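Local coordinates for dihydroxyacetone kinase (Citrobacter freundii, PDB 1UN8), which phosphorylates dihydroxyacetone with ATP, giving dihydroxyacetone phosphate and ADP in the fermentation of glycerol, at residues G19-S24 with L29-S34; T155-K160 with S304-V309; N185-G190 with A246-T251; L254-N259 with R274-S279; K316-E321 with S325-P330. All coordinates share one frame; numbering follows the deposited sequence.

All five contacts lie in the DhaK part of the chain. Contacts 2 and 4 are core: small apolar patches, with every touching residue buried, set on neighbouring strands 301-309 and 254-260. Contact 3 reaches the same sheet through strand 186-192 but is only partly buried, and adds a carbonyl over a ring face. Contact 1 is buried too, yet belongs to the other sheet, its centre about 35 Å from that of contact 3. Contacts 1 and 4 both reach the second subunit, contact 1 through its strand and contact 4 through Arg274. Contact 5, partly buried, is joined to contact 2 by Lys160 and has a water between its segments. None of the five has a direct hydrogen bond across it.

Contact 1: G19-S24 with L29-S34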
# COMPACT_ATOMS: atom_id res chain seq x y z
N GLY A 19 6.88 -14.82 -5.18
CA GLY A 19 5.90 -14.37 -4.22
C GLY A 19 4.54 -14.11 -4.84
O GLY A 19 3.51 -14.38 -4.22
N ALA A 20 4.52 -13.58 -6.06
CA ALA A 20 3.25 -13.27 -6.73
C ALA A 20 2.47 -14.54 -7.02
O ALA A 20 1.24 -14.58 -6.91
CB ALA A 20 3.52 -12.52 -8.03
N ILE A 21 3.20 -15.57 -7.42
CA ILE A 21 2.63 -16.86 -7.73
C ILE A 21 2.10 -17.50 -6.45
O ILE A 21 0.96 -17.95 -6.39
CB ILE A 21 3.69 -17.82 -8.33
CG1 ILE A 21 4.41 -17.17 -9.52
CG2 ILE A 21 2.99 -19.08 -8.80
CD1 ILE A 21 3.93 -17.54 -10.89
N ILE A 22 2.96 -17.57 -5.43
CA ILE A 22 2.61 -18.17 -4.14
C ILE A 22 1.28 -17.63 -3.61
O ILE A 22 0.54 -18.33 -2.92
CB ILE A 22 3.67 -17.89 -3.03
CG1 ILE A 22 5.03 -18.48 -3.39
CG2 ILE A 22 3.18 -18.46 -1.71
CD1 ILE A 22 5.07 -19.99 -3.39
N ALA A 23 0.97 -16.38 -3.94
CA ALA A 23 -0.26 -15.75 -3.46
C ALA A 23 -1.37 -15.65 -4.48
O ALA A 23 -2.40 -15.03 -4.22
CB ALA A 23 0.04 -14.37 -2.90
N SER A 24 -1.16 -16.25 -5.65
CA SER A 24 -2.15 -16.23 -6.72
C SER A 24 -3.54 -16.70 -6.29
O SER A 24 -3.74 -17.87 -5.97
CB SER A 24 -1.68 -17.08 -7.89
OG SER A 24 -2.70 -17.17 -8.87
N LEU A 29 -1.17 -18.77 -12.54
CA LEU A 29 0.09 -18.21 -13.00
C LEU A 29 1.19 -19.25 -12.96
O LEU A 29 1.19 -20.13 -12.11
CB LEU A 29 0.46 -17.01 -12.12
CG LEU A 29 -0.66 -15.99 -11.97
CD1 LEU A 29 -0.33 -15.00 -10.86
CD2 LEU A 29 -0.91 -15.28 -13.30
N ALA A 30 2.13 -19.14 -13.89
CA ALA A 30 3.24 -20.07 -13.93
C ALA A 30 4.46 -19.42 -14.55
O ALA A 30 4.35 -18.65 -15.50
CB ALA A 30 2.84 -21.30 -14.75
N ARG A 31 5.63 -19.72 -14.01
CA ARG A 31 6.84 -19.17 -14.58
C ARG A 31 7.12 -19.98 -15.84
O ARG A 31 6.63 -21.10 -15.98
CB ARG A 31 8.02 -19.27 -13.60
CG ARG A 31 7.81 -18.45 -12.34
CD ARG A 31 9.09 -18.25 -11.54
NE ARG A 31 10.12 -17.56 -12.30
CZ ARG A 31 11.17 -16.96 -11.74
NH1 ARG A 31 11.31 -16.97 -10.42
NH2 ARG A 31 12.09 -16.36 -12.49
N LEU A 32 7.89 -19.41 -16.76
CA LEU A 32 8.23 -20.09 -17.99
C LEU A 32 9.68 -20.53 -17.89
O LEU A 32 10.56 -19.71 -17.63
CB LEU A 32 8.05 -19.14 -19.18
CG LEU A 32 8.26 -19.76 -20.56
CD1 LEU A 32 7.01 -20.52 -20.95
CD2 LEU A 32 8.55 -18.67 -21.58
N GLU A 33 9.94 -21.82 -18.08
CA GLU A 33 11.30 -22.32 -18.01
C GLU A 33 12.13 -21.54 -19.01
O GLU A 33 11.70 -21.35 -20.16
CB GLU A 33 11.33 -23.81 -18.34
CG GLU A 33 12.73 -24.41 -18.38
CD GLU A 33 12.72 -25.86 -18.81
OE1 GLU A 33 12.34 -26.72 -17.99
OE2 GLU A 33 13.08 -26.14 -19.98
N SER A 34 13.30 -21.09 -18.59
CA SER A 34 14.16 -20.30 -19.47
C SER A 34 15.48 -19.99 -18.80
O SER A 34 15.72 -20.41 -17.67
CB SER A 34 13.48 -18.96 -19.79
OG SER A 34 13.30 -18.20 -18.60
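Arg31 NH1 is gripped by two groups of helix 12-22, the carboxylate of Asp18 in a salt bridge and the hydroxyl of Ser14 in a hydrogen bond, while the CG of Arg31 lies 4.2 Å from Ile21 CD1. This is a helix-turn-strand connection: helix 12-22 ends, a few residues turn the chain, and 29-32 begins as an edge strand of the sheet within its own subunit. The closest CA pair, Ile21 and Leu29, is 6.0 Å apart. On the helix side most of the contact falls to Ile21, against Leu29 on the strand. Its CG2 stands anti to the backbone N and comes 3.9 Å from Leu29 O, whereas CG1 lies beside that N (chi1 -53°) and carries CD1 across the strand. There Ile21 CD1 sits 3.7 Å from Leu29 CB and 3.8 Å from Ala30 N, so it covers backbone as well as side chain. The strand also pairs with a parallel strand of the second subunit through Arg31 and Leu32, extending the sheet over the dimer interface, and Ser24 O accepts a hydrogen bond from Arg334 of that subunit. Ser24 OG, in weak hydrogen bonds with the backbone N of Asn27 and Asn28, has Leu29 CD1 packed against it at 3.8 Å.

Contact 2: T155-K160 with S304-V309; sequences TILVHK and SLTAIV
The apolar part of this contact converges on one methyl, Leu157 CD1. It meets Thr306 CG2 tip to tip at 3.6 Å, and passes Ile308 in the opposite direction, 3.9 Å from both CB and CG2 of that residue. Leu157 is the single helix residue engaged, its CG beside the backbone N (chi1 -66°) and its chain extended beyond (chi2 -176°), which carries CD1 down between two strand residues whose side chains start out on the same face. The nearest CA atoms, Leu157 and Ile308, are 8.0 Å apart, as fits a helix lying on a sheet.

The polar interactions run beside this patch and do not cross it. In Thr306 the methyl is anti to the backbone N and faces the leucine, while OG1 lies beside that N. Thr306 OG1 is hydrogen-bonded with Ser188 OG on the adjoining strand. Thr306 is therefore split between a polar and an apolar partner. Backbone bonds of Thr306 with Met257 and of Ala307 with Phe187 fix strand 301-309 between its antiparallel neighbours.

On the helix, Val158 and His159 touch strands 132-137 and 104-109 of the first sheet, whereas Leu157 addresses the second. Helix 155-167 is thus sandwiched between the two mixed sheets of the DhaK domain, an alpha/beta arrangement with a helix as the layer between them.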
# COMPACT_ATOMS: atom_id res chain seq x y z
N THR A 155 -2.40 2.37 -18.47
CA THR A 155 -2.04 1.22 -19.29
C THR A 155 -2.90 -0.00 -18.98
O THR A 155 -3.35 -0.69 -19.88
CB THR A 155 -0.55 0.83 -19.10
OG1 THR A 155 0.30 1.93 -19.49
CG2 THR A 155 -0.22 -0.40 -19.94
N ILE A 156 -3.13 -0.28 -17.70
CA ILE A 156 -3.91 -1.45 -17.37
C ILE A 156 -5.35 -1.35 -17.85
O ILE A 156 -6.01 -2.36 -18.08
CB ILE A 156 -3.90 -1.76 -15.85
CG1 ILE A 156 -4.52 -0.60 -15.08
CG2 ILE A 156 -2.47 -2.09 -15.40
CD1 ILE A 156 -5.41 -1.07 -13.92
N LEU A 157 -5.87 -0.13 -18.00
CA LEU A 157 -7.23 -0.01 -18.49
C LEU A 157 -7.20 -0.48 -19.94
O LEU A 157 -8.20 -0.98 -20.47
CB LEU A 157 -7.72 1.43 -18.42
CG LEU A 157 -7.87 1.99 -17.00
CD1 LEU A 157 -8.47 3.39 -17.10
CD2 LEU A 157 -8.74 1.07 -16.15
N VAL A 158 -6.04 -0.33 -20.58
CA VAL A 158 -5.88 -0.77 -21.95
C VAL A 158 -5.84 -2.29 -21.97
O VAL A 158 -6.41 -2.93 -22.85
CB VAL A 158 -4.60 -0.18 -22.59
CG1 VAL A 158 -4.38 -0.76 -23.97
CG2 VAL A 158 -4.73 1.33 -22.69
N HIS A 159 -5.16 -2.88 -20.99
CA HIS A 159 -5.09 -4.34 -20.91
C HIS A 159 -6.51 -4.89 -20.82
O HIS A 159 -6.87 -5.85 -21.48
CB HIS A 159 -4.31 -4.81 -19.67
CG HIS A 159 -2.84 -4.58 -19.73
ND1 HIS A 159 -2.19 -4.22 -20.90
CD2 HIS A 159 -1.87 -4.73 -18.80
CE1 HIS A 159 -0.88 -4.17 -20.67
NE2 HIS A 159 -0.67 -4.48 -19.40
N LYS A 160 -7.32 -4.25 -19.98
CA LYS A 160 -8.70 -4.66 -19.75
C LYS A 160 -9.52 -4.76 -21.02
O LYS A 160 -10.21 -5.75 -21.26
CB LYS A 160 -9.38 -3.68 -18.79
CG LYS A 160 -10.65 -4.21 -18.13
CD LYS A 160 -10.36 -5.51 -17.38
CE LYS A 160 -11.60 -6.02 -16.66
NZ LYS A 160 -12.70 -6.38 -17.60
N SER A 304 -2.05 8.51 -8.52
CA SER A 304 -2.39 8.98 -9.86
C SER A 304 -3.89 8.87 -10.07
O SER A 304 -4.55 8.07 -9.43
CB SER A 304 -1.61 8.20 -10.91
OG SER A 304 -1.95 6.83 -10.89
N LEU A 305 -4.40 9.73 -10.94
CA LEU A 305 -5.81 9.73 -11.28
C LEU A 305 -5.92 9.49 -12.77
O LEU A 305 -5.36 10.25 -13.57
CB LEU A 305 -6.44 11.07 -10.93
CG LEU A 305 -6.58 11.35 -9.44
CD1 LEU A 305 -7.06 12.78 -9.24
CD2 LEU A 305 -7.54 10.35 -8.82
N THR A 306 -6.62 8.42 -13.15
CA THR A 306 -6.82 8.10 -14.56
C THR A 306 -8.30 8.15 -14.93
O THR A 306 -9.13 7.51 -14.30
CB THR A 306 -6.32 6.70 -14.91
OG1 THR A 306 -4.91 6.61 -14.69
CG2 THR A 306 -6.60 6.41 -16.37
N ALA A 307 -8.60 8.93 -15.96
CA ALA A 307 -9.97 9.05 -16.45
C ALA A 307 -10.04 8.41 -17.83
O ALA A 307 -9.19 8.68 -18.69
CB ALA A 307 -10.37 10.52 -16.53
N ILE A 308 -11.02 7.54 -18.02
CA ILE A 308 -11.25 6.89 -19.30
C ILE A 308 -12.68 7.22 -19.74
O ILE A 308 -13.62 7.08 -18.96
CB ILE A 308 -11.10 5.36 -19.21
CG1 ILE A 308 -11.48 4.74 -20.55
CG2 ILE A 308 -11.97 4.79 -18.09
CD1 ILE A 308 -10.40 3.85 -21.14
N VAL A 309 -12.83 7.66 -20.99
CA VAL A 309 -14.14 8.03 -21.52
C VAL A 309 -14.95 6.78 -21.82
O VAL A 309 -14.49 5.87 -22.49
CB VAL A 309 -14.00 8.85 -22.82
CG1 VAL A 309 -15.38 9.22 -23.35
CG2 VAL A 309 -13.18 10.10 -22.56

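Contact 3: N185-G190 with A246-T251; sequences NTFSLG and AALPET
Ala247, in the last, weakly bonded part of helix 233-247, is the first to meet the ring of Phe187, and does so with two groups. Its CB lies 3.9 Å from Phe187 CD2, an apolar touch. Its carbonyl oxygen approaches over one face of the ring, with Ala247 O 3.6 Å from Phe187 CE2 and 3.8 Å from Phe187 CZ. The oxygen stands above the rim at CE2 and CZ, not over the ring centre, a van der Waals approach. Phe187 CG lies beside the backbone N (chi1 -48°), which swings the ring off the strand toward Ala247 and Leu248. Strand 186-192 belongs to the second mixed sheet, antiparallel to both 213-215 and 301-309, and helix 233-247 packs on it: Phe187 also touches Leu244, and Leu189 touches Met240. Leu248 follows, where the chain has left the helix. Its branch CD2 comes obliquely to the same ring, 3.6 Å from Phe187 CD1 and 3.9 Å from CE1, the two side chains running askew. Leu248 CD2 also packs on Leu254 CD2, on strand 254-260, which follows in the chain, so this methyl links the phenyl ring to that strand. Pro249 rests its ring on Val309, and its carbonyl oxygen accepts a hydrogen bond from Arg284.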
# COMPACT_ATOMS: atom_id res chain seq x y z
N ASN A 185 -8.59 7.15 -25.32
CA ASN A 185 -9.58 7.70 -24.41
C ASN A 185 -9.14 7.60 -22.95
O ASN A 185 -9.96 7.69 -22.04
CB ASN A 185 -10.91 6.97 -24.61
CG ASN A 185 -11.66 7.45 -25.83
OD1 ASN A 185 -12.31 8.49 -25.80
ND2 ASN A 185 -11.56 6.70 -26.93
N THR A 186 -7.84 7.42 -22.74
CA THR A 186 -7.31 7.30 -21.40
C THR A 186 -6.36 8.44 -21.08
O THR A 186 -5.43 8.72 -21.83
CB THR A 186 -6.60 5.94 -21.22
OG1 THR A 186 -7.54 4.89 -21.49
CG2 THR A 186 -6.07 5.79 -19.81
N PHE A 187 -6.62 9.10 -19.96
CA PHE A 187 -5.81 10.23 -19.52
C PHE A 187 -5.43 10.08 -18.04
O PHE A 187 -6.28 9.87 -17.17
CB PHE A 187 -6.58 11.54 -19.74
CG PHE A 187 -7.19 11.65 -21.12
CD1 PHE A 187 -8.38 10.99 -21.43
CD2 PHE A 187 -6.54 12.36 -22.13
CE1 PHE A 187 -8.90 11.02 -22.71
CE2 PHE A 187 -7.05 12.39 -23.42
CZ PHE A 187 -8.23 11.72 -23.71
N SER A 188 -4.13 10.18 -17.76
CA SER A 188 -3.66 10.03 -16.40
C SER A 188 -2.76 11.18 -15.95
O SER A 188 -2.05 11.78 -16.76
CB SER A 188 -2.90 8.72 -16.25
OG SER A 188 -3.67 7.64 -16.74
N LEU A 189 -2.81 11.47 -14.65
CA LEU A 189 -1.99 12.51 -14.06
C LEU A 189 -1.58 12.06 -12.66
O LEU A 189 -2.41 11.69 -11.85
CB LEU A 189 -2.76 13.82 -13.98
CG LEU A 189 -2.00 15.00 -13.37
CD1 LEU A 189 -0.69 15.19 -14.11
CD2 LEU A 189 -2.87 16.26 -13.42
N GLY A 190 -0.29 12.10 -12.39
CA GLY A 190 0.19 11.68 -11.08
C GLY A 190 0.84 12.80 -10.29
O GLY A 190 1.22 13.84 -10.83
N ALA A 246 -9.33 19.50 -18.87
CA ALA A 246 -8.84 20.19 -20.06
C ALA A 246 -8.46 19.20 -21.16
O ALA A 246 -8.45 19.56 -22.34
CB ALA A 246 -7.65 21.06 -19.70
N ALA A 247 -8.16 17.96 -20.79
CA ALA A 247 -7.77 16.97 -21.79
C ALA A 247 -8.93 16.08 -22.20
O ALA A 247 -8.90 15.48 -23.26
CB ALA A 247 -6.64 16.13 -21.26
N LEU A 248 -9.95 16.01 -21.36
CA LEU A 248 -11.10 15.17 -21.64
C LEU A 248 -12.11 15.87 -22.53
O LEU A 248 -12.09 17.09 -22.64
CB LEU A 248 -11.80 14.79 -20.33
CG LEU A 248 -11.09 13.81 -19.40
CD1 LEU A 248 -11.64 13.96 -17.98
CD2 LEU A 248 -11.29 12.39 -19.93
N PRO A 249 -12.99 15.10 -23.20
CA PRO A 249 -14.01 15.70 -24.06
C PRO A 249 -14.87 16.55 -23.12
O PRO A 249 -14.93 16.26 -21.93
CB PRO A 249 -14.76 14.49 -24.59
CG PRO A 249 -13.71 13.45 -24.64
CD PRO A 249 -12.99 13.64 -23.33
N GLU A 250 -15.54 17.58 -23.63
CA GLU A 250 -16.34 18.41 -22.74
C GLU A 250 -17.58 17.70 -22.21
O GLU A 250 -18.23 18.19 -21.28
CB GLU A 250 -16.71 19.73 -23.42
CG GLU A 250 -18.01 19.71 -24.19
CD GLU A 250 -18.39 21.08 -24.72
OE1 GLU A 250 -17.64 21.60 -25.58
OE2 GLU A 250 -19.41 21.63 -24.26
N THR A 251 -17.92 16.55 -22.79
CA THR A 251 -19.08 15.80 -22.32
C THR A 251 -18.83 14.31 -22.41
O THR A 251 -17.96 13.86 -23.15
CB THR A 251 -20.37 16.12 -23.13
OG1 THR A 251 -20.27 15.56 -24.44
CG2 THR A 251 -20.60 17.63 -23.23

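Contact 4: L254-N259 with R274-S279; sequences LAVMIN and RELASS
Ile258 on strand 254-259 and Leu276 on the helix have the nearest CA atoms, 9.0 Å apart, a separation that puts side chains alone between the two backbones. They belong to the beta-alpha-beta crossover formed by strand 254-260, helix 266-277 and strand 285-292, and the contact is the helix lying back against the strand from which it came. Alternation along the strand sends Val256 and Ile258 to the helix, and Met257 to the other face of the sheet, where it touches Thr306.

Leu276 carries the whole helix side of the contact. With CG anti to the backbone N (chi1 175°), its CD2 reaches down to the strand and meets Val256 CG1 tip to tip at 3.6 Å. The same methyl, Leu276 CD2, lies 4.0 Å from Ile258 CD1, the isoleucine passing it at a slant. Leu288, on the parallel strand 285-292, touches both Leu276 and Ile258 and so continues the apolar layer.

The polar groups of 274-279 bond among themselves and outward. Arg274 NH1 forms a salt bridge to Glu275 OE1 at 3.5 Å, while OE2 of Glu275 is hydrogen-bonded to Ser233. Arg274 NE pairs with Asp15 of the second subunit, so this part of the helix also faces that subunit. Ser278 OG gives a hydrogen bond to Arg274 O, tilted 29° from the carbonyl plane. Two donors from one residue hold the carbonyl of the packing leucine: Leu276 O accepts Ser279 N at 3.1 Å and Ser279 OG at 2.7 Å, with a C=O...OG angle of 129°.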
# COMPACT_ATOMS: atom_id res chain seq x y z
N LEU A 254 -17.67 8.96 -17.38
CA LEU A 254 -16.29 8.59 -17.07
C LEU A 254 -16.11 7.55 -15.97
O LEU A 254 -16.88 7.45 -15.02
CB LEU A 254 -15.49 9.83 -16.61
CG LEU A 254 -15.45 11.07 -17.50
CD1 LEU A 254 -15.06 12.29 -16.70
CD2 LEU A 254 -14.47 10.86 -18.65
N ALA A 255 -15.07 6.78 -16.14
CA ALA A 255 -14.65 5.80 -15.15
C ALA A 255 -13.33 6.40 -14.64
O ALA A 255 -12.49 6.79 -15.45
CB ALA A 255 -14.43 4.42 -15.75
N VAL A 256 -13.12 6.48 -13.33
CA VAL A 256 -11.88 7.05 -12.81
C VAL A 256 -11.15 6.07 -11.91
O VAL A 256 -11.74 5.48 -10.99
CB VAL A 256 -12.16 8.36 -12.02
CG1 VAL A 256 -10.91 8.81 -11.27
CG2 VAL A 256 -12.64 9.44 -12.97
N MET A 257 -9.86 5.90 -12.18
CA MET A 257 -9.05 5.00 -11.39
C MET A 257 -8.11 5.77 -10.45
O MET A 257 -7.28 6.57 -10.89
CB MET A 257 -8.23 4.09 -12.30
CG MET A 257 -7.14 3.32 -11.59
SD MET A 257 -6.35 2.09 -12.65
CE MET A 257 -5.81 3.10 -14.02
N ILE A 258 -8.27 5.53 -9.15
CA ILE A 258 -7.43 6.16 -8.12
C ILE A 258 -6.35 5.13 -7.75
O ILE A 258 -6.62 4.16 -7.05
CB ILE A 258 -8.25 6.51 -6.86
CG1 ILE A 258 -9.46 7.34 -7.26
CG2 ILE A 258 -7.39 7.28 -5.88
CD1 ILE A 258 -10.78 6.81 -6.74
N ASN A 259 -5.15 5.38 -8.24
CA ASN A 259 -4.00 4.51 -8.06
C ASN A 259 -2.98 5.01 -7.03
O ASN A 259 -2.57 6.17 -7.04
CB ASN A 259 -3.31 4.33 -9.41
CG ASN A 259 -2.04 3.48 -9.32
OD1 ASN A 259 -2.09 2.30 -8.95
ND2 ASN A 259 -0.90 4.07 -9.69
N ARG A 274 -12.25 11.09 -1.37
CA ARG A 274 -13.31 12.03 -1.03
C ARG A 274 -13.19 13.32 -1.83
O ARG A 274 -14.20 13.87 -2.27
CB ARG A 274 -13.27 12.37 0.46
CG ARG A 274 -14.28 13.44 0.87
CD ARG A 274 -14.03 13.91 2.28
NE ARG A 274 -14.87 15.04 2.64
CZ ARG A 274 -14.86 16.22 2.02
NH1 ARG A 274 -14.05 16.42 0.98
NH2 ARG A 274 -15.66 17.19 2.43
N GLU A 275 -11.97 13.80 -2.00
CA GLU A 275 -11.72 15.03 -2.74
C GLU A 275 -12.20 14.87 -4.18
O GLU A 275 -12.90 15.74 -4.71
CB GLU A 275 -10.22 15.37 -2.73
CG GLU A 275 -9.60 15.46 -1.34
CD GLU A 275 -10.11 16.64 -0.53
OE1 GLU A 275 -11.20 17.16 -0.84
OE2 GLU A 275 -9.42 17.04 0.43
N LEU A 276 -11.84 13.75 -4.80
CA LEU A 276 -12.24 13.47 -6.16
C LEU A 276 -13.75 13.48 -6.28
O LEU A 276 -14.30 14.03 -7.23
CB LEU A 276 -11.73 12.10 -6.62
CG LEU A 276 -12.23 11.71 -8.02
CD1 LEU A 276 -11.44 12.47 -9.08
CD2 LEU A 276 -12.08 10.23 -8.23
N ALA A 277 -14.43 12.88 -5.32
CA ALA A 277 -15.89 12.81 -5.32
C ALA A 277 -16.53 14.18 -5.18
O ALA A 277 -17.69 14.37 -5.54
CB ALA A 277 -16.36 11.89 -4.20
N SER A 278 -15.77 15.13 -4.66
CA SER A 278 -16.27 16.48 -4.48
C SER A 278 -15.71 17.44 -5.52
O SER A 278 -15.96 18.65 -5.46
CB SER A 278 -15.88 16.99 -3.09
OG SER A 278 -16.28 16.06 -2.10
N SER A 279 -14.96 16.92 -6.48
CA SER A 279 -14.37 17.76 -7.51
C SER A 279 -15.36 18.00 -8.65
O SER A 279 -16.36 17.30 -8.77
CB SER A 279 -13.08 17.11 -8.06
OG SER A 279 -13.37 15.99 -8.86

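Contact 5: K316-E321 with S325-P330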
# COMPACT_ATOMS: atom_id res chain seq x y z
N LYS A 316 -18.56 -1.61 -21.35
CA LYS A 316 -18.93 -3.02 -21.35
C LYS A 316 -17.70 -3.84 -20.98
O LYS A 316 -17.76 -4.71 -20.11
CB LYS A 316 -19.43 -3.43 -22.74
CG LYS A 316 -19.81 -4.90 -22.87
CD LYS A 316 -20.08 -5.29 -24.32
CE LYS A 316 -21.26 -4.51 -24.91
NZ LYS A 316 -21.63 -4.94 -26.29
N ALA A 317 -16.58 -3.53 -21.62
CA ALA A 317 -15.33 -4.24 -21.40
C ALA A 317 -14.71 -4.02 -20.01
O ALA A 317 -14.07 -4.92 -19.46
CB ALA A 317 -14.32 -3.85 -22.47
N LEU A 318 -14.90 -2.83 -19.44
CA LEU A 318 -14.36 -2.56 -18.12
C LEU A 318 -15.05 -3.40 -17.07
O LEU A 318 -14.41 -3.98 -16.20
CB LEU A 318 -14.51 -1.09 -17.76
CG LEU A 318 -13.56 -0.06 -18.37
CD1 LEU A 318 -13.80 1.29 -17.69
CD2 LEU A 318 -12.12 -0.51 -18.16
N LEU A 319 -16.37 -3.46 -17.16
CA LEU A 319 -17.18 -4.18 -16.18
C LEU A 319 -17.19 -5.70 -16.24
O LEU A 319 -17.76 -6.33 -15.36
CB LEU A 319 -18.60 -3.65 -16.25
CG LEU A 319 -18.66 -2.13 -16.08
CD1 LEU A 319 -20.04 -1.65 -16.44
CD2 LEU A 319 -18.31 -1.74 -14.65
N THR A 320 -16.57 -6.28 -17.24
CA THR A 320 -16.57 -7.74 -17.34
C THR A 320 -15.63 -8.34 -16.32
O THR A 320 -14.55 -7.83 -16.09
CB THR A 320 -16.13 -8.20 -18.73
OG1 THR A 320 -14.79 -7.74 -19.00
CG2 THR A 320 -17.06 -7.64 -19.80
N GLU A 321 -16.06 -9.43 -15.69
CA GLU A 321 -15.21 -10.07 -14.70
C GLU A 321 -14.04 -10.72 -15.43
O GLU A 321 -14.17 -11.17 -16.56
CB GLU A 321 -15.97 -11.16 -13.94
CG GLU A 321 -17.25 -10.68 -13.27
CD GLU A 321 -17.94 -11.79 -12.48
OE1 GLU A 321 -18.19 -12.88 -13.06
OE2 GLU A 321 -18.23 -11.57 -11.28
N SER A 325 -4.82 -11.69 -10.37
CA SER A 325 -4.49 -11.49 -8.97
C SER A 325 -4.90 -10.13 -8.43
O SER A 325 -5.16 -9.99 -7.24
CB SER A 325 -2.99 -11.65 -8.73
OG SER A 325 -2.55 -12.94 -9.10
N ASN A 326 -4.94 -9.11 -9.30
CA ASN A 326 -5.19 -7.77 -8.77
C ASN A 326 -6.20 -6.84 -9.46
O ASN A 326 -6.32 -5.69 -9.06
CB ASN A 326 -3.85 -7.04 -8.67
CG ASN A 326 -2.88 -7.75 -7.77
OD1 ASN A 326 -2.85 -7.54 -6.56
ND2 ASN A 326 -2.04 -8.59 -8.36
N TRP A 327 -6.93 -7.30 -10.47
CA TRP A 327 -7.90 -6.39 -11.08
C TRP A 327 -8.94 -6.08 -10.02
O TRP A 327 -9.48 -6.98 -9.38
CB TRP A 327 -8.50 -6.99 -12.37
CG TRP A 327 -9.62 -6.15 -12.87
CD1 TRP A 327 -10.96 -6.35 -12.70
CD2 TRP A 327 -9.49 -4.91 -13.58
NE1 TRP A 327 -11.67 -5.31 -13.24
CE2 TRP A 327 -10.80 -4.41 -13.79
CE3 TRP A 327 -8.40 -4.16 -14.05
CZ2 TRP A 327 -11.05 -3.20 -14.45
CZ3 TRP A 327 -8.64 -2.97 -14.71
CH2 TRP A 327 -9.96 -2.50 -14.90
N PRO A 328 -9.24 -4.78 -9.84
CA PRO A 328 -10.26 -4.35 -8.89
C PRO A 328 -11.61 -4.14 -9.57
O PRO A 328 -11.69 -3.48 -10.61
CB PRO A 328 -9.69 -3.06 -8.36
CG PRO A 328 -9.11 -2.47 -9.61
CD PRO A 328 -8.43 -3.64 -10.30
N THR A 329 -12.67 -4.68 -8.98
CA THR A 329 -14.00 -4.54 -9.52
C THR A 329 -14.47 -3.10 -9.38
O THR A 329 -14.60 -2.59 -8.27
CB THR A 329 -15.00 -5.45 -8.78
OG1 THR A 329 -14.66 -6.82 -9.03
CG2 THR A 329 -16.44 -5.18 -9.25
N PRO A 330 -14.75 -2.43 -10.51
CA PRO A 330 -15.22 -1.04 -10.51
C PRO A 330 -16.46 -0.87 -9.64
O PRO A 330 -17.31 -1.75 -9.57
CB PRO A 330 -15.50 -0.77 -11.98
CG PRO A 330 -14.49 -1.64 -12.67
CD PRO A 330 -14.59 -2.92 -11.89
O HOH W 1 -14.77 -5.58 -13.90
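Leu319 and Pro330 make the outer apolar touch: Leu319 CD2 reaches Pro330 CB at 4.0 Å, the leucine lying askew to the proline ring. Alongside, Leu318 meets the indole of Trp327, its carbonyl oxygen 3.9 Å from CZ2 at an oblique angle, and its CD2 a looser 4.4 Å from CH2. Polar contact between the segments passes through one water. It accepts from Trp327 NE1 at 3.2 Å and donates to Leu318 O at 2.8 Å and to Thr320 O at 3.1 Å, bridging the carbonyls of Leu318 and Thr320 to the indole. Trp327 is presented with CG anti to its backbone N (chi1 172°), which directs the ring at Leu318. Further out, Thr320 OG1 donates to Ala317 O at 2.9 Å, from 36° above the carbonyl plane. Lys160 of helix 155-167 is the second shell: its NZ hydrogen-bonds to Ala317 O and Thr320 O, more weakly to Leu318 O, and the lysine makes a cation-pi contact with Trp327. An ammonium group thus sits among carbonyl oxygens in the C-terminal part of helix 314-319 and just beyond, where the charge is probably stabilised by both the carbonyls and the indole.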